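Local coordinates for protein latent form of PPO4 Tyrosinase (Agaricus bisporus var. bisporus H97, PDB 4OUA) that uses a dinuclear copper centre to hydroxylate monophenols and to oxidise the resulting o-diphenols to o-quinones, the first step of melanin synthesis, at residues K13-I18 against L347-P352; Q128-T133 against H281-D286; K501-K506 against D550-V555. All coordinates share one frame; numbering follows the deposited sequence.

In the fold
From the N terminus, the strand at 13-14 pairs with 349-350, so contact 1 closes a loop of more than 300 residues around the copper-binding core. Contact 2 is nested inside that loop: 128-133, in the loop after helix 116-125, lies against helix 277-295, which carries a copper ligand. The two contacts touch, with centres 10 Å apart, because Asp286 of contact 2 receives both tyrosines of contact 1 and Tyr130 packs beside Arg15. Contact 3 opens after both have closed and closes a loop of 43 residues. It ties strand 503-509 to the C-terminal end, with its nearest atoms about 20 Å from contact 2, and lies on the opposite side of the chain's centre from contact 1.

Contact 1: residues K13-I18 against L347-P352; sequences KNRLDI and LNYSYP. With NA (sodium ion), chain L.
Lys13 and Asn14 pair with Tyr349 and Ser350 in a short two-stranded parallel sheet that fastens the N-terminal end of the chain to the stretch that follows the copper-binding helices. Tyr349-Ser350-Tyr351 matches the Tyr-X-Tyr motif of fungal and plant tyrosinases, and Arg15 is its N-terminal arginine partner. Arg15 N gives a bond of 2.8 Å to Ser350 O, while Ser350 N makes a weak one to Lys13 O. The guanidinium lies flat over the centre of the Tyr349 ring, CZ 3.4 Å from the ring centroid and the planes 2° apart, a cation-pi stack. Tyr349 turns its ring under the arginine with CG between the backbone N and the carbonyl carbon (chi1 77°). Glu98 probably fixes the rotation of the guanidinium by a salt bridge to NE; it also shares a sodium ion with Leu347 O. Both tyrosine hydroxyls bond to Asp286 of helix 277-295. On the face of Asn14 and Ser350, Asn14 ND2 lies 3.5 Å from Pro352 CA and bonds to Asp355. The Tyr351 ring stands nearly upright to the guanidinium, at 86°, and its OH accepts a bond of 3.1 Å from Arg15 NH1.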
loop_
_atom_site.group_PDB
_atom_site.type_symbol
_atom_site.label_atom_id
_atom_site.label_comp_id
_atom_site.label_asym_id
_atom_site.label_seq_id
_atom_site.Cartn_x
_atom_site.Cartn_y
_atom_site.Cartn_z
ATOM N N LYS B 13 16.892 -3.599 -14.376
ATOM C CA LYS B 13 17.097 -4.587 -13.328
ATOM C C LYS B 13 15.841 -4.761 -12.486
ATOM O O LYS B 13 15.077 -3.816 -12.287
ATOM C CB LYS B 13 18.281 -4.192 -12.444
ATOM C CG LYS B 13 19.624 -4.226 -13.156
ATOM C CD LYS B 13 19.943 -5.627 -13.646
ATOM C CE LYS B 13 21.285 -5.676 -14.353
ATOM N NZ LYS B 13 21.639 -7.063 -14.766
ATOM N N ASN B 14 15.630 -5.977 -11.999
ATOM C CA ASN B 14 14.477 -6.261 -11.163
ATOM C C ASN B 14 14.627 -5.696 -9.760
ATOM O O ASN B 14 15.724 -5.649 -9.206
ATOM C CB ASN B 14 14.231 -7.767 -11.082
ATOM C CG ASN B 14 13.525 -8.309 -12.303
ATOM O OD1 ASN B 14 12.856 -7.571 -13.025
ATOM N ND2 ASN B 14 13.663 -9.608 -12.537
ATOM N N ARG B 15 13.511 -5.255 -9.196
ATOM C CA ARG B 15 13.457 -4.935 -7.783
ATOM C C ARG B 15 13.170 -6.231 -7.044
ATOM O O ARG B 15 12.096 -6.813 -7.189
ATOM C CB ARG B 15 12.393 -3.875 -7.497
ATOM C CG ARG B 15 12.741 -2.510 -8.063
ATOM C CD ARG B 15 11.603 -1.524 -7.908
ATOM N NE ARG B 15 11.989 -0.190 -8.361
ATOM C CZ ARG B 15 11.156 0.840 -8.449
ATOM N NH1 ARG B 15 9.879 0.694 -8.120
ATOM N NH2 ARG B 15 11.597 2.016 -8.872
ATOM N N LEU B 16 14.145 -6.697 -6.275
ATOM C CA LEU B 16 14.048 -8.003 -5.641
ATOM C C LEU B 16 13.119 -7.996 -4.436
ATOM O O LEU B 16 13.004 -6.996 -3.728
ATOM C CB LEU B 16 15.433 -8.491 -5.221
ATOM C CG LEU B 16 16.467 -8.624 -6.341
ATOM C CD1 LEU B 16 17.794 -9.103 -5.779
ATOM C CD2 LEU B 16 15.968 -9.566 -7.426
ATOM N N ASP B 17 12.450 -9.123 -4.222
ATOM C CA ASP B 17 11.662 -9.340 -3.018
ATOM C C ASP B 17 12.583 -9.225 -1.805
ATOM O O ASP B 17 13.700 -9.742 -1.815
ATOM C CB ASP B 17 10.975 -10.708 -3.078
ATOM C CG ASP B 17 10.111 -10.988 -1.868
ATOM O OD1 ASP B 17 9.912 -10.073 -1.042
ATOM O OD2 ASP B 17 9.618 -12.130 -1.753
ATOM N N ILE B 18 12.116 -8.532 -0.771
ATOM C CA ILE B 18 12.939 -8.248 0.400
ATOM C C ILE B 18 13.508 -9.518 1.030
ATOM O O ILE B 18 14.614 -9.510 1.570
ATOM C CB ILE B 18 12.142 -7.476 1.469
ATOM C CG1 ILE B 18 13.059 -7.053 2.619
ATOM C CG2 ILE B 18 10.981 -8.316 1.978
ATOM C CD1 ILE B 18 14.144 -6.083 2.210
ATOM N N LEU B 347 12.133 3.566 -16.665
ATOM C CA LEU B 347 12.743 4.035 -15.426
ATOM C C LEU B 347 13.785 3.039 -14.929
ATOM O O LEU B 347 14.213 3.092 -13.776
ATOM C CB LEU B 347 11.677 4.272 -14.354
ATOM C CG LEU B 347 10.677 5.387 -14.668
ATOM C CD1 LEU B 347 9.697 5.578 -13.523
ATOM C CD2 LEU B 347 11.406 6.683 -14.973
ATOM N N ASN B 348 14.178 2.127 -15.814
ATOM C CA ASN B 348 15.267 1.195 -15.546
ATOM C C ASN B 348 14.981 0.183 -14.443
ATOM O O ASN B 348 15.859 -0.116 -13.636
ATOM C CB ASN B 348 16.542 1.966 -15.191
ATOM C CG ASN B 348 17.104 2.740 -16.367
ATOM O OD1 ASN B 348 16.376 3.130 -17.280
ATOM N ND2 ASN B 348 18.414 2.959 -16.355
ATOM N N TYR B 349 13.765 -0.349 -14.400
ATOM C CA TYR B 349 13.473 -1.405 -13.440
ATOM C C TYR B 349 12.307 -2.283 -13.876
ATOM O O TYR B 349 11.640 -2.012 -14.873
ATOM C CB TYR B 349 13.193 -0.816 -12.053
ATOM C CG TYR B 349 11.819 -0.207 -11.888
ATOM C CD1 TYR B 349 11.601 1.140 -12.140
ATOM C CD2 TYR B 349 10.744 -0.978 -11.466
ATOM C CE1 TYR B 349 10.349 1.699 -11.987
ATOM C CE2 TYR B 349 9.491 -0.428 -11.311
ATOM C CZ TYR B 349 9.298 0.910 -11.572
ATOM O OH TYR B 349 8.047 1.460 -11.415
ATOM N N SER B 350 12.078 -3.340 -13.108
ATOM C CA SER B 350 11.044 -4.318 -13.404
ATOM C C SER B 350 10.929 -5.270 -12.223
ATOM O O SER B 350 11.687 -5.162 -11.262
ATOM C CB SER B 350 11.366 -5.079 -14.693
ATOM O OG SER B 350 10.387 -6.065 -14.971
ATOM N N TYR B 351 9.986 -6.202 -12.288
ATOM C CA TYR B 351 9.783 -7.133 -11.186
ATOM C C TYR B 351 9.934 -8.576 -11.647
ATOM O O TYR B 351 9.643 -8.899 -12.799
ATOM C CB TYR B 351 8.412 -6.903 -10.548
ATOM C CG TYR B 351 8.258 -5.505 -9.990
ATOM C CD1 TYR B 351 8.681 -5.201 -8.702
ATOM C CD2 TYR B 351 7.709 -4.485 -10.757
ATOM C CE1 TYR B 351 8.551 -3.923 -8.190
ATOM C CE2 TYR B 351 7.574 -3.204 -10.252
ATOM C CZ TYR B 351 7.998 -2.930 -8.968
ATOM O OH TYR B 351 7.869 -1.658 -8.458
ATOM N N PRO B 352 10.397 -9.448 -10.742
ATOM C CA PRO B 352 10.732 -10.843 -11.046
ATOM C C PRO B 352 9.530 -11.645 -11.526
ATOM O O PRO B 352 9.699 -12.713 -12.112
ATOM C CB PRO B 352 11.242 -11.385 -9.703
ATOM C CG PRO B 352 11.590 -10.176 -8.902
ATOM C CD PRO B 352 10.611 -9.131 -9.322
HETATM NA NA NA L . 14.140 3.458 -11.177
HETATM O O HOH W 1 8.974 3.112 -9.111
#

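Contact 2: residues Q128-T133 against H281-D286; sequences QPYWDT and HHSNVD. With CU1 (copper (I) ion), chain I.
His281, on the flank of helix 277-295, meets Trp131 through its backbone N, 4.5 Å from Trp131 CB, at the start of a buried contact between the copper-bearing helix and the irregular segment 128-133. Its imidazole goes instead to helix 246-258, where NE2 bonds to His250 O. His282 next in line points away from 128-133: its NE2 binds a copper ion at 2.0 Å, and water 2 sits on the same metal at 2.3 Å. With His250 and His254 it forms one half of the type 3 copper centre, so the copper lies on a different side of the helix from 128-133.

Ser283 turns toward 128-133. With OG anti to its backbone N (chi1 176°), the hydroxyl donates to Gln128 O at 3.0 Å, approaching from above the carbonyl plane, 39° out of it. This single bond ties a helix side chain to the extended backbone, and CB of the serine packs on Tyr130 CB.

Asn284 also turns toward the segment. Its amide lies nearly parallel to the Tyr130 ring, the planes 16° apart, with OD1 3.4 Å from Tyr130 CD1; that oxygen accepts a bond from Arg287 one turn on. The other end, ND2, lies in the inverse gamma turn centred on Asp132, beside Trp131 O and Thr133 N. Within this turn Thr133 CG2 sits over the centre of the Trp131 ring, 3.4 Å above its plane. Val285 points away from the segment, and Asp286 is salt-bridged to Arg91 of helix 86-109.

Around the contact, Trp131 and Thr133 rest on Ile253 of helix 246-258, Gln128 on Tyr97 and Leu101 of helix 86-109, so that 128-133, lying on helix 277-295, also touches both of these helices.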
loop_
_atom_site.group_PDB
_atom_site.type_symbol
_atom_site.label_atom_id
_atom_site.label_comp_id
_atom_site.label_asym_id
_atom_site.label_seq_id
_atom_site.Cartn_x
_atom_site.Cartn_y
_atom_site.Cartn_z
ATOM N N GLN B 128 15.489 -0.711 -5.505
ATOM C CA GLN B 128 14.751 -0.647 -4.248
ATOM C C GLN B 128 13.866 -1.878 -4.055
ATOM O O GLN B 128 12.877 -2.054 -4.766
ATOM C CB GLN B 128 13.901 0.625 -4.193
ATOM C CG GLN B 128 12.956 0.694 -3.007
ATOM C CD GLN B 128 13.685 0.754 -1.679
ATOM O OE1 GLN B 128 13.447 -0.066 -0.793
ATOM N NE2 GLN B 128 14.571 1.732 -1.531
ATOM N N PRO B 129 14.222 -2.732 -3.082
ATOM C CA PRO B 129 13.503 -3.984 -2.812
ATOM C C PRO B 129 12.075 -3.746 -2.325
ATOM O O PRO B 129 11.803 -2.718 -1.700
ATOM C CB PRO B 129 14.352 -4.643 -1.719
ATOM C CG PRO B 129 15.041 -3.506 -1.045
ATOM C CD PRO B 129 15.323 -2.508 -2.130
ATOM N N TYR B 130 11.177 -4.687 -2.605
ATOM C CA TYR B 130 9.773 -4.534 -2.238
ATOM C C TYR B 130 9.354 -5.490 -1.125
ATOM O O TYR B 130 9.821 -6.625 -1.051
ATOM C CB TYR B 130 8.871 -4.737 -3.461
ATOM C CG TYR B 130 8.879 -6.145 -4.019
ATOM C CD1 TYR B 130 8.000 -7.108 -3.541
ATOM C CD2 TYR B 130 9.757 -6.508 -5.032
ATOM C CE1 TYR B 130 8.002 -8.393 -4.048
ATOM C CE2 TYR B 130 9.766 -7.791 -5.545
ATOM C CZ TYR B 130 8.887 -8.729 -5.050
ATOM O OH TYR B 130 8.896 -10.006 -5.562
ATOM N N TRP B 131 8.460 -5.010 -0.267
ATOM C CA TRP B 131 7.926 -5.783 0.846
ATOM C C TRP B 131 6.598 -6.431 0.452
ATOM O O TRP B 131 5.539 -5.808 0.540
ATOM C CB TRP B 131 7.757 -4.874 2.070
ATOM C CG TRP B 131 7.051 -5.475 3.258
ATOM C CD1 TRP B 131 6.769 -6.793 3.480
ATOM C CD2 TRP B 131 6.538 -4.762 4.391
ATOM N NE1 TRP B 131 6.112 -6.942 4.677
ATOM C CE2 TRP B 131 5.959 -5.709 5.257
ATOM C CE3 TRP B 131 6.515 -3.411 4.757
ATOM C CZ2 TRP B 131 5.364 -5.351 6.464
ATOM C CZ3 TRP B 131 5.924 -3.057 5.955
ATOM C CH2 TRP B 131 5.356 -4.024 6.795
ATOM N N ASP B 132 6.661 -7.687 0.019
ATOM C CA ASP B 132 5.476 -8.405 -0.443
ATOM C C ASP B 132 4.491 -8.641 0.701
ATOM O O ASP B 132 4.389 -9.749 1.229
ATOM C CB ASP B 132 5.876 -9.737 -1.082
ATOM C CG ASP B 132 4.806 -10.283 -2.012
ATOM O OD1 ASP B 132 3.632 -9.877 -1.880
ATOM O OD2 ASP B 132 5.142 -11.119 -2.876
ATOM N N THR B 133 3.761 -7.592 1.067
ATOM C CA THR B 133 2.828 -7.642 2.187
ATOM C C THR B 133 1.652 -8.583 1.930
ATOM O O THR B 133 0.966 -9.003 2.863
ATOM C CB THR B 133 2.280 -6.240 2.511
ATOM O OG1 THR B 133 1.660 -5.688 1.344
ATOM C CG2 THR B 133 3.403 -5.317 2.958
ATOM N N HIS B 281 7.489 -0.492 1.228
ATOM C CA HIS B 281 6.048 -0.611 1.070
ATOM C C HIS B 281 5.605 -0.184 -0.327
ATOM O O HIS B 281 4.912 -0.926 -1.024
ATOM C CB HIS B 281 5.327 0.227 2.127
ATOM C CG HIS B 281 3.846 0.298 1.937
ATOM N ND1 HIS B 281 3.108 -0.748 1.420
ATOM C CD2 HIS B 281 2.959 1.287 2.196
ATOM C CE1 HIS B 281 1.836 -0.403 1.369
ATOM N NE2 HIS B 281 1.716 0.828 1.836
ATOM N N HIS B 282 6.016 1.014 -0.732
ATOM C CA HIS B 282 5.590 1.573 -2.009
ATOM C C HIS B 282 6.271 0.905 -3.194
ATOM O O HIS B 282 5.791 0.999 -4.323
ATOM C CB HIS B 282 5.840 3.079 -2.037
ATOM C CG HIS B 282 4.791 3.872 -1.326
ATOM N ND1 HIS B 282 3.604 4.237 -1.924
ATOM C CD2 HIS B 282 4.740 4.354 -0.063
ATOM C CE1 HIS B 282 2.871 4.919 -1.063
ATOM N NE2 HIS B 282 3.539 5.005 0.075
ATOM N N SER B 283 7.392 0.240 -2.943
ATOM C CA SER B 283 8.016 -0.575 -3.971
ATOM C C SER B 283 7.082 -1.727 -4.312
ATOM O O SER B 283 6.981 -2.144 -5.465
ATOM C CB SER B 283 9.375 -1.102 -3.511
ATOM O OG SER B 283 9.935 -1.973 -4.479
ATOM N N ASN B 284 6.391 -2.230 -3.295
ATOM C CA ASN B 284 5.448 -3.322 -3.477
ATOM C C ASN B 284 4.113 -2.814 -4.010
ATOM O O ASN B 284 3.419 -3.515 -4.750
ATOM C CB ASN B 284 5.242 -4.076 -2.164
ATOM C CG ASN B 284 4.542 -5.404 -2.361
ATOM O OD1 ASN B 284 4.764 -6.093 -3.355
ATOM N ND2 ASN B 284 3.685 -5.769 -1.414
ATOM N N VAL B 285 3.754 -1.592 -3.630
ATOM C CA VAL B 285 2.552 -0.964 -4.161
ATOM C C VAL B 285 2.718 -0.750 -5.661
ATOM O O VAL B 285 1.792 -0.982 -6.436
ATOM C CB VAL B 285 2.249 0.382 -3.469
ATOM C CG1 VAL B 285 1.105 1.096 -4.175
ATOM C CG2 VAL B 285 1.918 0.164 -2.002
ATOM N N ASP B 286 3.908 -0.314 -6.061
ATOM C CA ASP B 286 4.225 -0.128 -7.472
ATOM C C ASP B 286 4.255 -1.477 -8.176
ATOM O O ASP B 286 3.967 -1.579 -9.371
ATOM C CB ASP B 286 5.569 0.589 -7.637
ATOM C CG ASP B 286 5.800 1.072 -9.054
ATOM O OD1 ASP B 286 5.451 2.233 -9.351
ATOM O OD2 ASP B 286 6.327 0.290 -9.875
HETATM CU CU CU1 I . 2.008 5.184 1.301
HETATM O O HOH W 2 1.767 7.223 0.207
#

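Contact 3: residues K501-K506 against D550-V555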
loop_
_atom_site.group_PDB
_atom_site.type_symbol
_atom_site.label_atom_id
_atom_site.label_comp_id
_atom_site.label_asym_id
_atom_site.label_seq_id
_atom_site.Cartn_x
_atom_site.Cartn_y
_atom_site.Cartn_z
ATOM N N LYS B 501 -23.027 -15.928 15.258
ATOM C CA LYS B 501 -21.670 -15.666 15.723
ATOM C C LYS B 501 -21.496 -14.200 16.103
ATOM O O LYS B 501 -20.407 -13.774 16.486
ATOM C CB LYS B 501 -20.644 -16.062 14.662
ATOM C CG LYS B 501 -20.123 -17.481 14.819
ATOM C CD LYS B 501 -18.945 -17.748 13.897
ATOM C CE LYS B 501 -18.250 -19.053 14.256
ATOM N NZ LYS B 501 -19.173 -20.220 14.182
ATOM N N LYS B 502 -22.580 -13.439 15.994
ATOM C CA LYS B 502 -22.596 -12.034 16.386
ATOM C C LYS B 502 -21.483 -11.223 15.730
ATOM O O LYS B 502 -20.534 -10.810 16.395
ATOM C CB LYS B 502 -22.493 -11.906 17.907
ATOM C CG LYS B 502 -23.713 -12.410 18.660
ATOM C CD LYS B 502 -23.590 -12.119 20.146
ATOM C CE LYS B 502 -24.865 -12.472 20.891
ATOM N NZ LYS B 502 -24.778 -12.108 22.332
ATOM N N LEU B 503 -21.603 -11.001 14.426
ATOM C CA LEU B 503 -20.657 -10.150 13.713
ATOM C C LEU B 503 -20.753 -8.713 14.211
ATOM O O LEU B 503 -21.755 -8.036 13.987
ATOM C CB LEU B 503 -20.911 -10.199 12.207
ATOM C CG LEU B 503 -20.185 -9.125 11.395
ATOM C CD1 LEU B 503 -18.679 -9.261 11.554
ATOM C CD2 LEU B 503 -20.588 -9.187 9.930
ATOM N N SER B 504 -19.709 -8.255 14.889
ATOM C CA SER B 504 -19.688 -6.901 15.426
ATOM C C SER B 504 -18.429 -6.160 14.996
ATOM O O SER B 504 -17.392 -6.775 14.746
ATOM C CB SER B 504 -19.789 -6.928 16.952
ATOM O OG SER B 504 -18.762 -7.723 17.516
ATOM N N TYR B 505 -18.525 -4.838 14.905
ATOM C CA TYR B 505 -17.371 -4.025 14.546
ATOM C C TYR B 505 -17.061 -3.003 15.633
ATOM O O TYR B 505 -17.741 -2.941 16.657
ATOM C CB TYR B 505 -17.591 -3.326 13.206
ATOM C CG TYR B 505 -18.604 -2.206 13.240
ATOM C CD1 TYR B 505 -18.199 -0.882 13.350
ATOM C CD2 TYR B 505 -19.965 -2.470 13.154
ATOM C CE1 TYR B 505 -19.121 0.146 13.376
ATOM C CE2 TYR B 505 -20.892 -1.449 13.179
ATOM C CZ TYR B 505 -20.465 -0.142 13.290
ATOM O OH TYR B 505 -21.385 0.883 13.317
ATOM N N LYS B 506 -16.036 -2.194 15.397
ATOM C CA LYS B 506 -15.476 -1.364 16.451
ATOM C C LYS B 506 -14.622 -0.239 15.872
ATOM O O LYS B 506 -13.542 -0.484 15.334
ATOM C CB LYS B 506 -14.652 -2.240 17.399
ATOM C CG LYS B 506 -14.039 -1.525 18.590
ATOM C CD LYS B 506 -13.277 -2.510 19.468
ATOM C CE LYS B 506 -12.660 -1.853 20.685
ATOM N NZ LYS B 506 -11.943 -2.879 21.495
ATOM N N ASP B 550 -28.370 -5.155 9.068
ATOM C CA ASP B 550 -28.972 -5.545 10.336
ATOM C C ASP B 550 -28.140 -6.621 11.026
ATOM O O ASP B 550 -28.635 -7.337 11.897
ATOM C CB ASP B 550 -30.399 -6.047 10.114
ATOM C CG ASP B 550 -30.447 -7.315 9.276
ATOM O OD1 ASP B 550 -30.557 -8.413 9.862
ATOM O OD2 ASP B 550 -30.369 -7.218 8.033
ATOM N N VAL B 551 -26.875 -6.728 10.633
ATOM C CA VAL B 551 -26.006 -7.789 11.133
ATOM C C VAL B 551 -24.866 -7.254 11.995
ATOM O O VAL B 551 -24.428 -7.913 12.937
ATOM C CB VAL B 551 -25.401 -8.605 9.976
ATOM C CG1 VAL B 551 -24.580 -9.755 10.523
ATOM C CG2 VAL B 551 -26.497 -9.119 9.057
ATOM N N LEU B 552 -24.383 -6.061 11.665
ATOM C CA LEU B 552 -23.266 -5.463 12.387
ATOM C C LEU B 552 -23.686 -4.941 13.760
ATOM O O LEU B 552 -24.754 -4.347 13.908
ATOM C CB LEU B 552 -22.645 -4.329 11.565
ATOM C CG LEU B 552 -21.787 -4.727 10.359
ATOM C CD1 LEU B 552 -20.593 -5.560 10.805
ATOM C CD2 LEU B 552 -22.606 -5.474 9.320
ATOM N N ASP B 553 -22.841 -5.170 14.760
ATOM C CA ASP B 553 -23.099 -4.684 16.112
ATOM C C ASP B 553 -22.047 -3.673 16.551
ATOM O O ASP B 553 -20.876 -4.013 16.716
ATOM C CB ASP B 553 -23.150 -5.848 17.104
ATOM C CG ASP B 553 -24.567 -6.316 17.384
ATOM O OD1 ASP B 553 -24.802 -7.543 17.379
ATOM O OD2 ASP B 553 -25.444 -5.455 17.613
ATOM N N LEU B 554 -22.476 -2.431 16.741
ATOM C CA LEU B 554 -21.585 -1.365 17.181
ATOM C C LEU B 554 -21.128 -1.601 18.619
ATOM O O LEU B 554 -21.945 -1.718 19.531
ATOM C CB LEU B 554 -22.282 -0.006 17.054
ATOM C CG LEU B 554 -21.455 1.269 17.248
ATOM C CD1 LEU B 554 -21.151 1.524 18.719
ATOM C CD2 LEU B 554 -20.176 1.215 16.423
ATOM N N VAL B 555 -19.817 -1.674 18.815
ATOM C CA VAL B 555 -19.259 -1.898 20.142
ATOM C C VAL B 555 -18.462 -0.690 20.621
ATOM O O VAL B 555 -17.475 -0.298 20.001
ATOM C CB VAL B 555 -18.354 -3.143 20.170
ATOM C CG1 VAL B 555 -17.619 -3.235 21.496
ATOM C CG2 VAL B 555 -19.171 -4.398 19.916
#
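Strand 503-506 and the short, weakly bonded strand at 553-554 run parallel, the touching parts diverging by 34°, and add an outlying strand to the mixed sheet of the C-terminal domain, which packs against a second, antiparallel sheet as a beta-sandwich. Tyr505 is bonded through both its N and its O to the neighbouring strand: its N donates to Asp553 O at 3.1 Å, from 41° above the carbonyl plane, and its O accepts from Val555 N at 3.3 Å. These two bonds bracket Leu554, the mark of a parallel bridge. A third, from Asp553 N to Leu503 O, is weak.

Leu503 and Leu552 lie side by side and point the same way, with Leu503 CG 3.6 Å from Leu552 CD1, while Val551 CG1 comes against Leu503 CB at 4.1 Å. Both leucines also reach Val523 in strand 520-530 of the antiparallel sheet, which turns them toward that sheet. On the face opposite Tyr505 and Leu554, Ser504 and Asp553 meet through their CB atoms, and Val555 CG2 packs on Ser504 CB at 3.9 Å.

The Tyr505 ring carries the rest of the contact. A chi1 of 71° tucks CG back over the tyrosine's own main chain, and the ring lies across the neighbouring strand. Leu552 crosses it at about a right angle and meets its edge, CB 3.6 Å from Tyr505 CD2. Leu554 comes in over a face with its CA, and its CD2 reaches the phenol end, 3.3 Å from Tyr505 OH.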